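Local coordinates for protein DPSA (Streptomyces coelicolor, PDB 4CY9) that probably oxidises and stores iron inside a hollow ferritin-like shell of twelve subunits, and probably also binds DNA, at residues V64-M67 / A68-V71; G118-E121 / G122-A126; E138-L141 / I142-R146. All blocks are in the same frame, centred on the assembly; numbering follows the deposited sequence.

Contact 1: residues V64-M67 / A68-V71; sequences VRDM and ADDV
D69 lies back over the turn before it, on R65 and D66, in helix 50-77, one of the four long helices of the ferritin-like bundle of this Dps protein. D69 was modelled in two conformations; the one described makes these contacts, and the other need not. Its CB rests 3.4 Å from the backbone O of D66. From there CG stands anti to the carbonyl carbon and beside the backbone N (chi1 -78°), a torsion that swings the carboxylate back along the helix until CG is 3.5 Å from R65 O. That same R65 O accepts the backbone N-H of D69 at 3.0 Å, in a fairly straight bond of 165°.

At the tip the two oxygens part company. OD1 turns to the second subunit, where K39 makes a salt bridge with it and W43 adds a weak hydrogen bond. A water donates to R65 O and, weakly, to D69 OD1, tying the carboxylate to the carbonyl it overhangs. OD2 faces D66, whose OD1 is 4.3 Å away, two like-charged oxygens brought near each other. A second water sits between those two oxygens, but its 2.5 Å approach to D69 OD2 is short enough to leave the bridge doubtful.

This face therefore looks onto a junction between two subunits, the kind of place where Dps proteins generally carry their ferroxidase centres. M67, on another side of the helix, turns inward against D147 and L148 of helix 135-158, while A68 meets N32 of helix 14-44. D70 repeats the backward lean of D69 one residue on, its CG lying 3.5 Å from D66 O.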
ATOM      1  N   VAL A  64       9.328  14.502 -16.506  1.00  8.65           N
ATOM      2  CA  VAL A  64      10.374  15.462 -16.947  1.00  8.19           C
ATOM      3  C   VAL A  64      11.181  16.013 -15.767  1.00  9.58           C
ATOM      4  O   VAL A  64      12.413  16.204 -15.875  1.00  9.30           O
ATOM      5  CB  VAL A  64       9.709  16.629 -17.779  1.00  7.96           C
ATOM      6  CG1 VAL A  64      10.743  17.748 -18.141  1.00  7.50           C
ATOM      7  CG2 VAL A  64       9.125  16.027 -19.119  1.00  7.70           C
ATOM      8  N   ARG A  65      10.514  16.248 -14.639  1.00  9.22           N
ATOM      9  CA  ARG A  65      11.321  16.657 -13.451  1.00  9.64           C
ATOM     10  C   ARG A  65      12.309  15.518 -13.062  1.00  9.93           C
ATOM     11  O   ARG A  65      13.462  15.844 -12.657  1.00 10.98           O
ATOM     12  CB  ARG A  65      10.378  16.940 -12.205  1.00  8.83           C
ATOM     13  CG  ARG A  65       9.646  18.295 -12.461  1.00  8.70           C
ATOM     14  CD  ARG A  65       8.430  18.355 -11.440  1.00 10.54           C
ATOM     15  NE  ARG A  65       7.846  19.732 -11.516  1.00 11.32           N
ATOM     16  CZ  ARG A  65       6.747  20.082 -10.781  1.00 12.60           C
ATOM     17  NH1 ARG A  65       6.091  19.112 -10.061  1.00 12.36           N
ATOM     18  NH2 ARG A  65       6.378  21.329 -10.832  1.00 12.27           N
ATOM     19  N   ASP A  66      11.901  14.261 -13.165  1.00  9.20           N
ATOM     20  CA  ASP A  66      12.788  13.144 -12.867  1.00 11.71           C
ATOM     21  C   ASP A  66      13.982  13.141 -13.879  1.00 11.70           C
ATOM     22  O   ASP A  66      15.143  12.885 -13.504  1.00 11.20           O
ATOM     23  CB  ASP A  66      12.066  11.779 -12.956  1.00 13.72           C
ATOM     24  CG  ASP A  66      11.143  11.473 -11.736  1.00 22.52           C
ATOM     25  OD1 ASP A  66      11.275  12.145 -10.747  1.00 20.50           O
ATOM     26  OD2 ASP A  66      10.337  10.496 -11.869  1.00 25.89           O
ATOM     27  N   MET A  67      13.670  13.341 -15.170  1.00 10.77           N
ATOM     28  CA  MET A  67      14.753  13.412 -16.217  1.00 10.12           C
ATOM     29  C   MET A  67      15.746  14.545 -15.847  1.00  9.41           C
ATOM     30  O   MET A  67      16.969  14.281 -15.906  1.00  9.10           O
ATOM     31  CB  MET A  67      14.129  13.793 -17.617  1.00 10.19           C
ATOM     32  CG  MET A  67      13.285  12.562 -18.124  1.00 11.38           C
ATOM     33  SD  MET A  67      12.711  13.215 -19.752  1.00 13.42           S
ATOM     34  CE  MET A  67      11.403  11.998 -19.964  1.00 15.32           C
ATOM     35  N   ALA A  68      15.254  15.697 -15.424  1.00  8.44           N
ATOM     36  CA  ALA A  68      16.167  16.832 -15.119  1.00  9.06           C
ATOM     37  C   ALA A  68      17.064  16.423 -13.940  1.00 10.49           C
ATOM     38  O   ALA A  68      18.270  16.698 -13.935  1.00 10.39           O
ATOM     39  CB  ALA A  68      15.316  18.101 -14.738  1.00  7.54           C
ATOM     40  N   ASP A  69      16.481  15.796 -12.882  1.00 10.01           N
ATOM     41  CA  ASP A  69      17.253  15.310 -11.709  0.50 10.59           C
ATOM     42  C   ASP A  69      18.345  14.396 -12.178  1.00  9.66           C
ATOM     43  O   ASP A  69      19.514  14.502 -11.688  1.00  9.86           O
ATOM     44  CB  ASP A  69      16.360  14.426 -10.751  0.50 11.67           C
ATOM     45  CG  ASP A  69      15.460  15.267  -9.887  0.50 15.58           C
ATOM     46  OD1 ASP A  69      15.906  16.408  -9.688  0.50 15.57           O
ATOM     47  OD2 ASP A  69      14.359  14.826  -9.372  0.50 16.37           O
ATOM     48  N   ASP A  70      18.004  13.471 -13.090  1.00  9.06           N
ATOM     49  CA  ASP A  70      19.025  12.459 -13.405  1.00  9.26           C
ATOM     50  C   ASP A  70      20.143  13.093 -14.309  1.00  8.86           C
ATOM     51  O   ASP A  70      21.334  12.741 -14.170  1.00  9.97           O
ATOM     52  CB  ASP A  70      18.408  11.296 -14.235  1.00 10.28           C
ATOM     53  CG  ASP A  70      17.530  10.380 -13.358  1.00 13.98           C
ATOM     54  OD1 ASP A  70      17.744  10.372 -12.100  1.00 13.08           O
ATOM     55  OD2 ASP A  70      16.668   9.692 -13.870  1.00 14.46           O
ATOM     56  N   VAL A  71      19.726  14.042 -15.208  1.00  7.94           N
ATOM     57  CA  VAL A  71      20.838  14.769 -15.967  1.00  7.77           C
ATOM     58  C   VAL A  71      21.675  15.576 -15.029  1.00  8.12           C
ATOM     59  O   VAL A  71      22.924  15.602 -15.131  1.00  7.68           O
ATOM     60  CB  VAL A  71      20.196  15.650 -17.076  1.00  7.83           C
ATOM     61  CG1 VAL A  71      21.247  16.623 -17.696  1.00  7.76           C
ATOM     62  CG2 VAL A  71      19.557  14.739 -18.184  1.00  8.38           C
TER
HETATM   63  O   HOH W   1      13.806  18.147 -10.979  1.00 15.65           O
HETATM   64  O   HOH W   2      13.899  12.344  -9.314  1.00 28.30           O
HETATM   65  O   HOH W   3      15.361  10.976 -10.867  1.00 44.25           O

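Contact 2: residues G118-E121 / G122-A126; sequences GVVE and GMRAA
V119 with M123 and V120 with R124 are two side-chain pairs, each four residues apart, on helix 105-133 of the ferritin-like four-helix bundle. They lie on neighbouring flanks of the helix, and their ends diverge.

In the first pair M123 starts out beside V119, its CG 4.3 Å from V119 CG1 and 3.3 Å from V119 O. Two successive bends, chi2 -72° and chi3 -78°, then carry the sulfur and CE away from the valine, so the touch is made by the root of the methionine and not by its thioether end. M123 goes on to pack against R27 of helix 14-44 and Q144 of helix 135-158, which sets this flank in the bundle interior.

R124 behaves differently. Its chain runs extended from CG to NE, and a turn of chi4 to -89° then sets the guanidinium steeply against that chain. V120 CG1 meets the group at its edge, close to its plane, at 4.2 Å from NE; the apolar methyl thus lies beside the cation, not over its face. The guanidinium finds its charge partners outside this stretch of helix: NH2 makes salt bridges with E149 of helix 135-158 and with D134 of the third subunit. P10 of that same subunit packs on V120, E121 and R124, so this flank joins the bundle to a neighbour in the shell.

Under these side chains the backbone is regular helix, with the N-H of R124 donating to V120 O at 2.8 Å. On another side of the helix, G122 N bonds to G118 O at 3.0 Å.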
ATOM      1  N   GLY A 118      11.690  20.766 -30.629  1.00 10.21           N
ATOM      2  CA  GLY A 118      12.970  21.344 -30.266  1.00 11.26           C
ATOM      3  C   GLY A 118      13.691  20.510 -29.216  1.00 11.14           C
ATOM      4  O   GLY A 118      14.922  20.327 -29.282  1.00 11.42           O
ATOM      5  N   VAL A 119      12.927  20.041 -28.224  1.00  9.74           N
ATOM      6  CA  VAL A 119      13.556  19.306 -27.138  1.00  8.70           C
ATOM      7  C   VAL A 119      14.085  17.956 -27.685  1.00  9.00           C
ATOM      8  O   VAL A 119      15.223  17.513 -27.371  1.00  9.68           O
ATOM      9  CB  VAL A 119      12.498  19.025 -25.999  1.00  9.53           C
ATOM     10  CG1 VAL A 119      13.221  18.139 -24.952  1.00 10.67           C
ATOM     11  CG2 VAL A 119      12.212  20.372 -25.228  1.00 11.16           C
ATOM     12  N   VAL A 120      13.273  17.280 -28.502  1.00  9.22           N
ATOM     13  CA  VAL A 120      13.633  15.933 -29.033  1.00 11.91           C
ATOM     14  C   VAL A 120      14.874  16.127 -29.944  1.00 11.86           C
ATOM     15  O   VAL A 120      15.813  15.320 -29.878  1.00 10.91           O
ATOM     16  CB  VAL A 120      12.429  15.328 -29.817  1.00 14.76           C
ATOM     17  CG1 VAL A 120      12.975  14.144 -30.705  1.00 19.47           C
ATOM     18  CG2 VAL A 120      11.447  14.839 -28.708  1.00 14.57           C
ATOM     19  N   GLU A 121      14.865  17.128 -30.779  1.00 11.53           N
ATOM     20  CA  GLU A 121      16.061  17.277 -31.639  1.00 12.36           C
ATOM     21  C   GLU A 121      17.299  17.628 -30.815  1.00 12.17           C
ATOM     22  O   GLU A 121      18.384  17.094 -31.173  1.00 11.85           O
ATOM     23  CB  GLU A 121      15.850  18.457 -32.712  1.00 13.49           C
ATOM     24  CG  GLU A 121      14.815  17.929 -33.701  1.00 16.96           C
ATOM     25  CD  GLU A 121      14.373  19.044 -34.717  1.00 27.20           C
ATOM     26  OE1 GLU A 121      14.572  20.245 -34.472  1.00 29.30           O
ATOM     27  OE2 GLU A 121      13.708  18.670 -35.699  1.00 28.13           O
ATOM     28  N   GLY A 122      17.181  18.441 -29.756  1.00 12.05           N
ATOM     29  CA  GLY A 122      18.305  18.749 -28.870  1.00  9.51           C
ATOM     30  C   GLY A 122      18.806  17.490 -28.184  1.00  9.89           C
ATOM     31  O   GLY A 122      20.035  17.294 -28.039  1.00  9.95           O
ATOM     32  N   MET A 123      17.852  16.647 -27.739  1.00  9.56           N
ATOM     33  CA  MET A 123      18.281  15.380 -27.060  1.00  9.49           C
ATOM     34  C   MET A 123      18.927  14.428 -28.055  1.00  9.54           C
ATOM     35  O   MET A 123      19.917  13.769 -27.715  1.00 10.61           O
ATOM     36  CB  MET A 123      17.044  14.669 -26.458  1.00  9.85           C
ATOM     37  CG  MET A 123      16.575  15.471 -25.182  1.00 11.32           C
ATOM     38  SD  MET A 123      17.650  15.313 -23.747  1.00 11.69           S
ATOM     39  CE  MET A 123      17.144  13.668 -23.139  1.00 11.24           C
ATOM     40  N   ARG A 124      18.417  14.416 -29.301  1.00 10.39           N
ATOM     41  CA  ARG A 124      19.026  13.453 -30.252  1.00 12.28           C
ATOM     42  C   ARG A 124      20.481  13.896 -30.563  1.00 11.72           C
ATOM     43  O   ARG A 124      21.343  13.018 -30.716  1.00 13.92           O
ATOM     44  CB  ARG A 124      18.245  13.516 -31.605  1.00 16.98           C
ATOM     45  CG  ARG A 124      17.130  12.555 -31.614  1.00 25.78           C
ATOM     46  CD  ARG A 124      16.552  12.246 -33.059  1.00 25.74           C
ATOM     47  NE  ARG A 124      15.430  11.347 -32.744  1.00 25.34           N
ATOM     48  CZ  ARG A 124      15.551  10.001 -32.651  1.00 26.93           C
ATOM     49  NH1 ARG A 124      16.677   9.431 -33.063  1.00 22.62           N
ATOM     50  NH2 ARG A 124      14.523   9.217 -32.283  1.00 18.81           N
ATOM     51  N   ALA A 125      20.701  15.212 -30.662  1.00 11.74           N
ATOM     52  CA  ALA A 125      22.054  15.755 -30.902  1.00 12.26           C
ATOM     53  C   ALA A 125      22.941  15.422 -29.697  1.00 13.85           C
ATOM     54  O   ALA A 125      24.128  15.007 -29.849  1.00 12.51           O
ATOM     55  CB  ALA A 125      22.073  17.273 -31.147  1.00 14.06           C
ATOM     56  N   ALA A 126      22.406  15.577 -28.491  1.00 10.42           N
ATOM     57  CA  ALA A 126      23.182  15.267 -27.288  1.00 10.77           C
ATOM     58  C   ALA A 126      23.487  13.762 -27.213  1.00 10.54           C
ATOM     59  O   ALA A 126      24.593  13.391 -26.708  1.00 10.46           O
ATOM     60  CB  ALA A 126      22.366  15.729 -25.965  1.00  8.62           C
TER

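Contact 3: residues E138-L141 / I142-R146; sequences EDLL and IGQLR
L141 O takes the backbone N-H of L145 at 2.8 Å in helix 135-158, a long helix of the ferritin-like bundle. Q144 carries the side-chain contact. With CG beside its own backbone N (chi1 -63°) and the chain extended beyond, it passes 3.2 Å from L140 O at CG and lays the amide obliquely across the ends of two leucines: NE2 lies 3.7 Å from L140 CD1, OE1 3.8 Å from L141 CD2. NE2 also reaches M67 O of helix 50-77 in a weak hydrogen bond. Cutting Q144 back to an alanine is likely to leave the ends of L140 and L141 without their amide neighbour, and M67 O without its weak bond.

On another side E138 and I142 run side by side, CG to CD1 3.8 Å apart. D139 and R146 look outward: R146 pairs with D139 of the third subunit, and D139 with R146 of the fourth, so the same pairing is repeated between chains. Q144 OE1 is buried with no partner in the model, so the amide's turn probably rests on the weak NE2 bond and the apolar groups around it.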
ATOM      1  N   GLU A 138      25.309   8.263 -22.699  1.00  9.10           N
ATOM      2  CA  GLU A 138      24.487   8.083 -23.891  1.00 10.21           C
ATOM      3  C   GLU A 138      23.233   7.229 -23.590  1.00  9.74           C
ATOM      4  O   GLU A 138      22.142   7.593 -24.004  1.00 10.14           O
ATOM      5  CB  GLU A 138      25.359   7.323 -24.922  1.00 10.97           C
ATOM      6  CG  GLU A 138      24.595   7.207 -26.285  1.00 13.01           C
ATOM      7  CD  GLU A 138      25.306   6.228 -27.235  1.00 20.07           C
ATOM      8  OE1 GLU A 138      26.062   5.374 -26.776  1.00 19.73           O
ATOM      9  OE2 GLU A 138      25.055   6.253 -28.442  1.00 21.16           O
ATOM     10  N   ASP A 139      23.418   6.183 -22.814  1.00  9.63           N
ATOM     11  CA  ASP A 139      22.264   5.318 -22.515  1.00 10.64           C
ATOM     12  C   ASP A 139      21.216   6.125 -21.726  1.00 10.47           C
ATOM     13  O   ASP A 139      19.990   5.897 -21.934  1.00  9.58           O
ATOM     14  CB  ASP A 139      22.815   4.127 -21.712  1.00 12.09           C
ATOM     15  CG  ASP A 139      21.766   3.172 -21.282  1.00 17.38           C
ATOM     16  OD1 ASP A 139      21.133   2.541 -22.073  1.00 16.43           O
ATOM     17  OD2 ASP A 139      21.498   3.054 -20.089  1.00 17.12           O
ATOM     18  N   LEU A 140      21.619   6.906 -20.760  1.00  9.36           N
ATOM     19  CA  LEU A 140      20.612   7.659 -19.960  1.00  9.06           C
ATOM     20  C   LEU A 140      19.834   8.555 -20.943  1.00 10.14           C
ATOM     21  O   LEU A 140      18.545   8.597 -20.901  1.00 10.02           O
ATOM     22  CB  LEU A 140      21.398   8.577 -19.010  1.00  9.44           C
ATOM     23  CG  LEU A 140      20.504   9.624 -18.267  1.00 11.22           C
ATOM     24  CD1 LEU A 140      19.512   8.855 -17.322  1.00 11.45           C
ATOM     25  CD2 LEU A 140      21.422  10.558 -17.423  1.00 12.16           C
ATOM     26  N   LEU A 141      20.563   9.265 -21.839  1.00  9.27           N
ATOM     27  CA  LEU A 141      19.852  10.196 -22.693  1.00  9.84           C
ATOM     28  C   LEU A 141      18.929   9.472 -23.706  1.00  8.52           C
ATOM     29  O   LEU A 141      17.864  10.018 -24.077  1.00  8.88           O
ATOM     30  CB  LEU A 141      20.884  11.078 -23.508  1.00  8.28           C
ATOM     31  CG  LEU A 141      21.691  12.022 -22.592  1.00  9.05           C
ATOM     32  CD1 LEU A 141      22.803  12.643 -23.484  1.00  9.64           C
ATOM     33  CD2 LEU A 141      20.790  13.115 -21.977  1.00 10.58           C
ATOM     34  N   ILE A 142      19.347   8.311 -24.204  1.00  8.70           N
ATOM     35  CA  ILE A 142      18.443   7.612 -25.182  1.00  9.61           C
ATOM     36  C   ILE A 142      17.083   7.200 -24.563  1.00  9.20           C
ATOM     37  O   ILE A 142      16.069   7.360 -25.247  1.00  9.82           O
ATOM     38  CB  ILE A 142      19.168   6.347 -25.732  1.00 11.78           C
ATOM     39  CG1 ILE A 142      20.252   6.871 -26.631  1.00 12.57           C
ATOM     40  CG2 ILE A 142      18.141   5.531 -26.561  1.00 15.55           C
ATOM     41  CD1 ILE A 142      21.217   5.658 -27.037  1.00 15.43           C
ATOM     42  N   GLY A 143      17.085   6.667 -23.344  1.00  9.29           N
ATOM     43  CA  GLY A 143      15.797   6.339 -22.692  1.00 10.20           C
ATOM     44  C   GLY A 143      14.912   7.610 -22.478  1.00  9.83           C
ATOM     45  O   GLY A 143      13.674   7.531 -22.694  1.00 10.29           O
ATOM     46  N   GLN A 144      15.511   8.739 -22.084  1.00  9.93           N
ATOM     47  CA  GLN A 144      14.784   9.992 -21.911  1.00 10.02           C
ATOM     48  C   GLN A 144      14.212  10.453 -23.235  1.00 10.34           C
ATOM     49  O   GLN A 144      13.038  10.863 -23.326  1.00  9.99           O
ATOM     50  CB  GLN A 144      15.722  11.090 -21.373  1.00  8.69           C
ATOM     51  CG  GLN A 144      16.227  10.619 -19.947  1.00  9.76           C
ATOM     52  CD  GLN A 144      17.001  11.708 -19.281  1.00 14.51           C
ATOM     53  OE1 GLN A 144      17.555  12.554 -19.992  1.00 16.74           O
ATOM     54  NE2 GLN A 144      17.154  11.696 -17.922  1.00 10.43           N
ATOM     55  N   LEU A 145      15.074  10.382 -24.285  1.00  9.67           N
ATOM     56  CA  LEU A 145      14.651  10.791 -25.658  1.00 10.00           C
ATOM     57  C   LEU A 145      13.386  10.015 -26.025  1.00  9.58           C
ATOM     58  O   LEU A 145      12.405  10.595 -26.531  1.00  9.44           O
ATOM     59  CB  LEU A 145      15.813  10.425 -26.640  1.00  9.68           C
ATOM     60  CG  LEU A 145      15.329  10.532 -28.166  1.00 11.01           C
ATOM     61  CD1 LEU A 145      15.025  11.997 -28.537  1.00 12.23           C
ATOM     62  CD2 LEU A 145      16.604  10.068 -28.932  1.00 13.50           C
ATOM     63  N   ARG A 146      13.369   8.709 -25.817  1.00 10.35           N
ATOM     64  CA  ARG A 146      12.168   7.917 -26.269  1.00  9.67           C
ATOM     65  C   ARG A 146      10.942   8.310 -25.461  1.00 10.00           C
ATOM     66  O   ARG A 146       9.856   8.521 -26.027  1.00  9.82           O
ATOM     67  CB  ARG A 146      12.428   6.407 -26.083  1.00 10.38           C
ATOM     68  CG  ARG A 146      11.189   5.610 -26.672  1.00 10.83           C
ATOM     69  CD  ARG A 146      11.515   4.054 -26.804  1.00 10.47           C
ATOM     70  NE  ARG A 146      11.655   3.478 -25.434  1.00 11.77           N
ATOM     71  CZ  ARG A 146      12.827   3.148 -24.878  1.00 13.53           C
ATOM     72  NH1 ARG A 146      14.017   3.308 -25.509  1.00 13.26           N
ATOM     73  NH2 ARG A 146      12.856   2.665 -23.587  1.00 14.48           N
TER

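In the fold
Along the chain the three contacts come in order, each on a different helix: contact 1 on helix 50-77, contact 2 on helix 105-133 and contact 3 on helix 135-158, all within the ferritin-like domain. Contact 3 is the middle member. Its centre is about 11 Å from that of contact 1 and 10 Å from that of contact 2, and it touches both, whereas contacts 1 and 2 have centres 15 Å apart and do not meet. Q144 reaches V71 with the same amide that M123 CE approaches. Outward, contact 1 faces the second subunit while contacts 2 and 3 share the third, so one bundle core backs several interfaces of the twelve-chain shell.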